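PDB 5LKB: glutathione S-transferase omega-like 2 from Saccharomyces cerevisiae, which catalyses glutathione-dependent thiol transfer and reduction of dehydroascorbate and dimethylarsinic acid, and reacts with glutathionyl-(hydro)quinones. Local coordinates for residues G222-G227 against L344-S349. Numbering follows the deposited sequence.
With GOL (glycerol), chain C.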
loop_
_atom_site.group_PDB
_atom_site.type_symbol
_atom_site.label_atom_id
_atom_site.label_comp_id
_atom_site.label_asym_id
_atom_site.label_seq_id
_atom_site.Cartn_x
_atom_site.Cartn_y
_atom_site.Cartn_z
ATOM N N GLY A 222 -9.590 -1.399 15.042
ATOM C CA GLY A 222 -9.688 -2.348 13.938
ATOM C C GLY A 222 -8.457 -2.334 13.046
ATOM O O GLY A 222 -7.967 -3.386 12.649
ATOM N N VAL A 223 -7.920 -1.133 12.776
ATOM C CA VAL A 223 -6.708 -1.098 11.933
ATOM C C VAL A 223 -5.531 -1.766 12.607
ATOM O O VAL A 223 -4.704 -2.379 11.941
ATOM C CB VAL A 223 -6.343 0.311 11.469
ATOM C CG1 VAL A 223 -7.474 0.918 10.650
ATOM C CG2 VAL A 223 -5.973 1.260 12.651
ATOM N N TYR A 224 -5.438 -1.732 13.962
ATOM C CA TYR A 224 -4.341 -2.356 14.685
ATOM C C TYR A 224 -4.503 -3.875 14.771
ATOM O O TYR A 224 -3.534 -4.606 14.590
ATOM C CB TYR A 224 -4.264 -1.800 16.101
ATOM C CG TYR A 224 -3.641 -0.423 16.172
ATOM C CD1 TYR A 224 -2.285 -0.275 16.220
ATOM C CD2 TYR A 224 -4.414 0.694 16.274
ATOM C CE1 TYR A 224 -1.680 0.974 16.316
ATOM C CE2 TYR A 224 -3.828 1.985 16.332
ATOM C CZ TYR A 224 -2.446 2.103 16.413
ATOM O OH TYR A 224 -1.808 3.356 16.528
ATOM N N LYS A 225 -5.740 -4.344 15.020
ATOM C CA LYS A 225 -5.988 -5.795 14.955
ATOM C C LYS A 225 -5.676 -6.359 13.561
ATOM O O LYS A 225 -5.208 -7.502 13.443
ATOM C CB LYS A 225 -7.429 -6.073 15.388
ATOM C CG LYS A 225 -7.712 -5.744 16.875
ATOM C CD LYS A 225 -9.117 -6.145 17.304
ATOM C CE LYS A 225 -10.129 -5.256 16.681
ATOM N NZ LYS A 225 -11.510 -5.534 17.183
ATOM N N THR A 226 -5.891 -5.539 12.516
ATOM C CA THR A 226 -5.532 -5.928 11.150
ATOM C C THR A 226 -4.019 -5.925 10.959
ATOM O O THR A 226 -3.456 -6.921 10.517
ATOM C CB THR A 226 -6.209 -4.984 10.157
ATOM O OG1 THR A 226 -7.622 -5.017 10.299
ATOM C CG2 THR A 226 -5.849 -5.360 8.740
ATOM N N GLY A 227 -3.348 -4.811 11.262
ATOM C CA GLY A 227 -1.951 -4.691 10.889
ATOM C C GLY A 227 -1.008 -5.465 11.769
ATOM O O GLY A 227 0.078 -5.844 11.322
ATOM N N LEU A 344 6.935 8.095 10.106
ATOM C CA LEU A 344 8.167 7.546 10.662
ATOM C C LEU A 344 7.889 6.585 11.806
ATOM O O LEU A 344 8.461 5.500 11.871
ATOM C CB LEU A 344 9.101 8.677 11.116
ATOM C CG LEU A 344 9.751 9.523 10.017
ATOM C CD1 LEU A 344 10.345 10.759 10.665
ATOM C CD2 LEU A 344 10.827 8.653 9.327
ATOM N N HIS A 345 6.988 6.950 12.724
ATOM C CA HIS A 345 6.748 6.052 13.861
ATOM C C HIS A 345 6.429 4.641 13.399
ATOM O O HIS A 345 7.053 3.655 13.830
ATOM C CB HIS A 345 5.598 6.552 14.739
ATOM C CG HIS A 345 5.130 5.501 15.676
ATOM N ND1 HIS A 345 5.947 5.036 16.678
ATOM C CD2 HIS A 345 4.005 4.739 15.704
ATOM C CE1 HIS A 345 5.355 4.011 17.273
ATOM N NE2 HIS A 345 4.173 3.815 16.709
ATOM N N TYR A 346 5.385 4.513 12.573
ATOM C CA TYR A 346 4.892 3.194 12.269
ATOM C C TYR A 346 5.912 2.416 11.459
ATOM O O TYR A 346 6.204 1.265 11.761
ATOM C CB TYR A 346 3.580 3.307 11.508
ATOM C CG TYR A 346 2.338 3.659 12.375
ATOM C CD1 TYR A 346 1.979 4.981 12.617
ATOM C CD2 TYR A 346 1.509 2.663 12.862
ATOM C CE1 TYR A 346 0.866 5.272 13.327
ATOM C CE2 TYR A 346 0.391 2.944 13.615
ATOM C CZ TYR A 346 0.079 4.251 13.855
ATOM O OH TYR A 346 -1.054 4.633 14.529
ATOM N N THR A 347 6.452 3.042 10.408
ATOM C CA THR A 347 7.305 2.303 9.491
ATOM C C THR A 347 8.680 1.988 10.079
ATOM O O THR A 347 9.311 0.998 9.686
ATOM C CB THR A 347 7.470 3.051 8.183
ATOM O OG1 THR A 347 8.118 4.293 8.418
ATOM C CG2 THR A 347 6.127 3.213 7.462
ATOM N N ARG A 348 9.181 2.825 10.979
ATOM C CA ARG A 348 10.491 2.610 11.582
ATOM C C ARG A 348 10.440 1.812 12.866
ATOM O O ARG A 348 11.472 1.264 13.252
ATOM C CB ARG A 348 11.170 3.941 11.892
ATOM C CG ARG A 348 11.328 4.903 10.718
ATOM C CD ARG A 348 12.241 4.286 9.667
ATOM N NE ARG A 348 12.565 5.264 8.630
ATOM C CZ ARG A 348 13.465 6.230 8.740
ATOM N NH1 ARG A 348 14.216 6.336 9.858
ATOM N NH2 ARG A 348 13.591 7.127 7.781
ATOM N N SER A 349 9.283 1.675 13.504
ATOM C CA SER A 349 9.241 0.957 14.777
ATOM C C SER A 349 8.743 -0.472 14.670
ATOM O O SER A 349 9.097 -1.289 15.516
ATOM C CB SER A 349 8.338 1.681 15.776
ATOM O OG SER A 349 8.671 3.044 15.940
HETATM C C1 GOL C . 1.054 3.141 17.833
HETATM O O1 GOL C . -0.194 3.338 18.510
HETATM C C2 GOL C . 1.770 1.874 18.247
HETATM O O2 GOL C . 2.788 1.575 17.317
HETATM C C3 GOL C . 2.365 1.976 19.671
HETATM O O3 GOL C . 2.670 0.657 20.093
#
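The ring of Tyr-346 receives the hydroxyl of Tyr-224 at its edge, while one face carries CD2 of His-345, 3.7 Å above it. The His-345 ring has CE1 of Tyr-346 and O2 of a glycerol, probably from the crystallisation liquor, at its in-plane edge, and stacks on Trp-79, a glutathione-binding residue. The two tyrosine side chains cross at about a right angle. Tyrosine suits both places: each rigid ring carries its hydroxyl from its own helix of the C-terminal GST domain, 222-227 or 339-349, toward the other, and Tyr-224 OH and Tyr-346 OH share a very short hydrogen bond of 2.5 Å. Tyr-346 OH also bonds Tyr-301; Tyr-224 OH meets glycerol O1 at 2.6 Å. With CG anti to the backbone N (chi1 166°), His-345 diverges from Tyr-346 and uses both nitrogens: ND1 bonds Trp-72 O, NE2 the central glycerol hydroxyl O2 at 2.7 Å. A phenylalanine replacing Tyr-224 would probably cost Tyr-346 OH one of its two tyrosine partners and glycerol O1 its bond. Both tyrosines touch Pro-47, beside the nucleophile Cys-46, and Arg-15 makes a cation-pi contact with Tyr-224; a polyol held here is consistent with polar substrate groups binding at this side of the active site.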